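Local coordinates for glideosome-associated protein 50 (Plasmodium falciparum 3D7, PDB 3TGH) that probably anchors the glideosome, the motor complex of gliding motility and host cell invasion, to the inner membrane complex of the malaria parasite, and has a purple acid phosphatase-like fold, at residues A186-D191 with K309-K314. Residues are numbered along the deposited sequence; the frame is centred on the assembly and turned at random.
Sequences AKKIAD and KKTLDK
K188 O, in the last turn of helix 169-189, accepts a hydrogen bond from D313 N of the loop 309-314, where this helix of the metallophosphoesterase fold runs out and the chain turns into strand 192-196. The bond spans 2.7 Å with an N-H...O angle of 172°, and the donor lies in the carbonyl plane on a lone pair. A weaker CA-H...O contact from L312 CA (3.4 Å) reaches the same oxygen, close to A190, the first residue to leave helical phi/psi.

Two lysine ammonium groups of the loop supply the polar side-chain contacts. The K309 chain, extended beyond CG, carries NZ to A190 O at 2.8 Å, tilted 26° from that carbonyl plane. K314 is likewise stretched out and brings NZ to D191 OD2 at 2.6 Å, a salt bridge made on the syn lone pair. OD2 also accepts from A151 N, so one carboxylate oxygen joins the loop lysine to strand 148-156.

The L312 methyls make van der Waals contacts with polar atoms: CD2 lies 3.6 Å from both K187 O and A190 O, and CD1 meets D191 OD1, the two side chains crossing at about a right angle. The D313 carboxylate is hydrogen-bonded through OD1 to H320 NE2 in helix 317-321 and through OD2 to N316 ND2 just before it. A water bridges D191 and K314, donating to D191 OD1 at 2.6 Å and weakly accepting from K314 NZ.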
loop_
_atom_site.group_PDB
_atom_site.type_symbol
_atom_site.label_atom_id
_atom_site.label_comp_id
_atom_site.label_asym_id
_atom_site.label_seq_id
_atom_site.Cartn_x
_atom_site.Cartn_y
_atom_site.Cartn_z
ATOM N N ALA A 186 -3.427 -15.938 5.682
ATOM C CA ALA A 186 -2.598 -15.787 4.486
ATOM C C ALA A 186 -1.528 -16.874 4.400
ATOM O O ALA A 186 -1.249 -17.386 3.312
ATOM C CB ALA A 186 -1.955 -14.390 4.442
ATOM N N LYS A 187 -0.942 -17.222 5.546
ATOM C CA LYS A 187 0.033 -18.321 5.653
ATOM C C LYS A 187 -0.480 -19.640 5.098
ATOM O O LYS A 187 0.287 -20.437 4.552
ATOM C CB LYS A 187 0.412 -18.567 7.123
ATOM C CG LYS A 187 1.424 -17.615 7.670
ATOM C CD LYS A 187 1.468 -17.650 9.192
ATOM C CE LYS A 187 2.138 -18.900 9.714
ATOM N NZ LYS A 187 2.269 -18.852 11.198
ATOM N N LYS A 188 -1.775 -19.878 5.268
ATOM C CA LYS A 188 -2.388 -21.142 4.887
ATOM C C LYS A 188 -2.899 -21.165 3.444
ATOM O O LYS A 188 -3.020 -22.241 2.863
ATOM C CB LYS A 188 -3.546 -21.454 5.839
ATOM C CG LYS A 188 -3.136 -21.659 7.295
ATOM C CD LYS A 188 -2.449 -23.003 7.503
ATOM C CE LYS A 188 -2.596 -23.496 8.936
ATOM N NZ LYS A 188 -2.046 -24.872 9.102
ATOM N N ILE A 189 -3.209 -20.003 2.863
ATOM C CA ILE A 189 -3.879 -19.989 1.549
ATOM C C ILE A 189 -3.277 -19.088 0.461
ATOM O O ILE A 189 -3.713 -19.155 -0.687
ATOM C CB ILE A 189 -5.395 -19.670 1.691
ATOM C CG1 ILE A 189 -5.631 -18.223 2.123
ATOM C CG2 ILE A 189 -6.051 -20.649 2.673
ATOM C CD1 ILE A 189 -7.106 -17.864 2.238
ATOM N N ALA A 190 -2.273 -18.277 0.796
ATOM C CA ALA A 190 -1.723 -17.323 -0.164
ATOM C C ALA A 190 -0.300 -17.667 -0.609
ATOM O O ALA A 190 0.593 -17.883 0.220
ATOM C CB ALA A 190 -1.771 -15.915 0.414
ATOM N N ASP A 191 -0.091 -17.687 -1.923
ATOM C CA ASP A 191 1.235 -17.908 -2.506
ATOM C C ASP A 191 2.076 -16.635 -2.439
ATOM O O ASP A 191 3.315 -16.692 -2.399
ATOM C CB ASP A 191 1.092 -18.382 -3.947
ATOM C CG ASP A 191 0.228 -19.628 -4.056
ATOM O OD1 ASP A 191 0.731 -20.737 -3.767
ATOM O OD2 ASP A 191 -0.967 -19.486 -4.394
ATOM N N LYS A 309 6.495 -22.772 -0.008
ATOM C CA LYS A 309 5.919 -22.805 1.337
ATOM C C LYS A 309 5.505 -24.216 1.737
ATOM O O LYS A 309 5.001 -24.970 0.905
ATOM C CB LYS A 309 4.706 -21.873 1.407
ATOM C CG LYS A 309 5.018 -20.435 1.057
ATOM C CD LYS A 309 3.808 -19.547 1.274
ATOM C CE LYS A 309 4.135 -18.094 0.995
ATOM N NZ LYS A 309 3.009 -17.206 1.363
ATOM N N LYS A 310 5.734 -24.563 3.007
ATOM C CA LYS A 310 5.288 -25.844 3.580
ATOM C C LYS A 310 4.066 -25.664 4.487
ATOM O O LYS A 310 3.520 -26.640 5.008
ATOM C CB LYS A 310 6.427 -26.508 4.367
ATOM C CG LYS A 310 7.442 -27.227 3.487
ATOM C CD LYS A 310 8.681 -27.662 4.268
ATOM C CE LYS A 310 9.652 -26.503 4.478
ATOM N NZ LYS A 310 10.954 -26.958 5.041
ATOM N N THR A 311 3.638 -24.417 4.655
ATOM C CA THR A 311 2.524 -24.080 5.529
ATOM C C THR A 311 1.165 -24.085 4.814
ATOM O O THR A 311 0.130 -24.029 5.476
ATOM C CB THR A 311 2.742 -22.687 6.178
ATOM O OG1 THR A 311 1.727 -22.443 7.157
ATOM C CG2 THR A 311 2.704 -21.585 5.128
ATOM N N LEU A 312 1.162 -24.150 3.481
ATOM C CA LEU A 312 -0.084 -24.015 2.716
ATOM C C LEU A 312 -1.041 -25.192 2.921
ATOM O O LEU A 312 -0.622 -26.345 3.045
ATOM C CB LEU A 312 0.189 -23.833 1.222
ATOM C CG LEU A 312 0.856 -22.531 0.768
ATOM C CD1 LEU A 312 1.130 -22.608 -0.727
ATOM C CD2 LEU A 312 0.004 -21.301 1.098
ATOM N N ASP A 313 -2.329 -24.872 2.952
ATOM C CA ASP A 313 -3.383 -25.853 3.158
ATOM C C ASP A 313 -4.571 -25.436 2.289
ATOM O O ASP A 313 -5.682 -25.226 2.776
ATOM C CB ASP A 313 -3.754 -25.896 4.646
ATOM C CG ASP A 313 -4.787 -26.960 4.973
ATOM O OD1 ASP A 313 -5.627 -26.712 5.872
ATOM O OD2 ASP A 313 -4.762 -28.037 4.340
ATOM N N LYS A 314 -4.313 -25.302 0.992
ATOM C CA LYS A 314 -5.303 -24.763 0.056
ATOM C C LYS A 314 -6.532 -25.660 -0.132
ATOM O O LYS A 314 -7.591 -25.172 -0.520
ATOM C CB LYS A 314 -4.668 -24.497 -1.310
ATOM C CG LYS A 314 -3.853 -23.219 -1.387
ATOM C CD LYS A 314 -3.277 -23.062 -2.788
ATOM C CE LYS A 314 -2.933 -21.626 -3.114
ATOM N NZ LYS A 314 -2.685 -21.479 -4.574
HETATM O O HOH W 1 0.145 -23.129 -4.579
#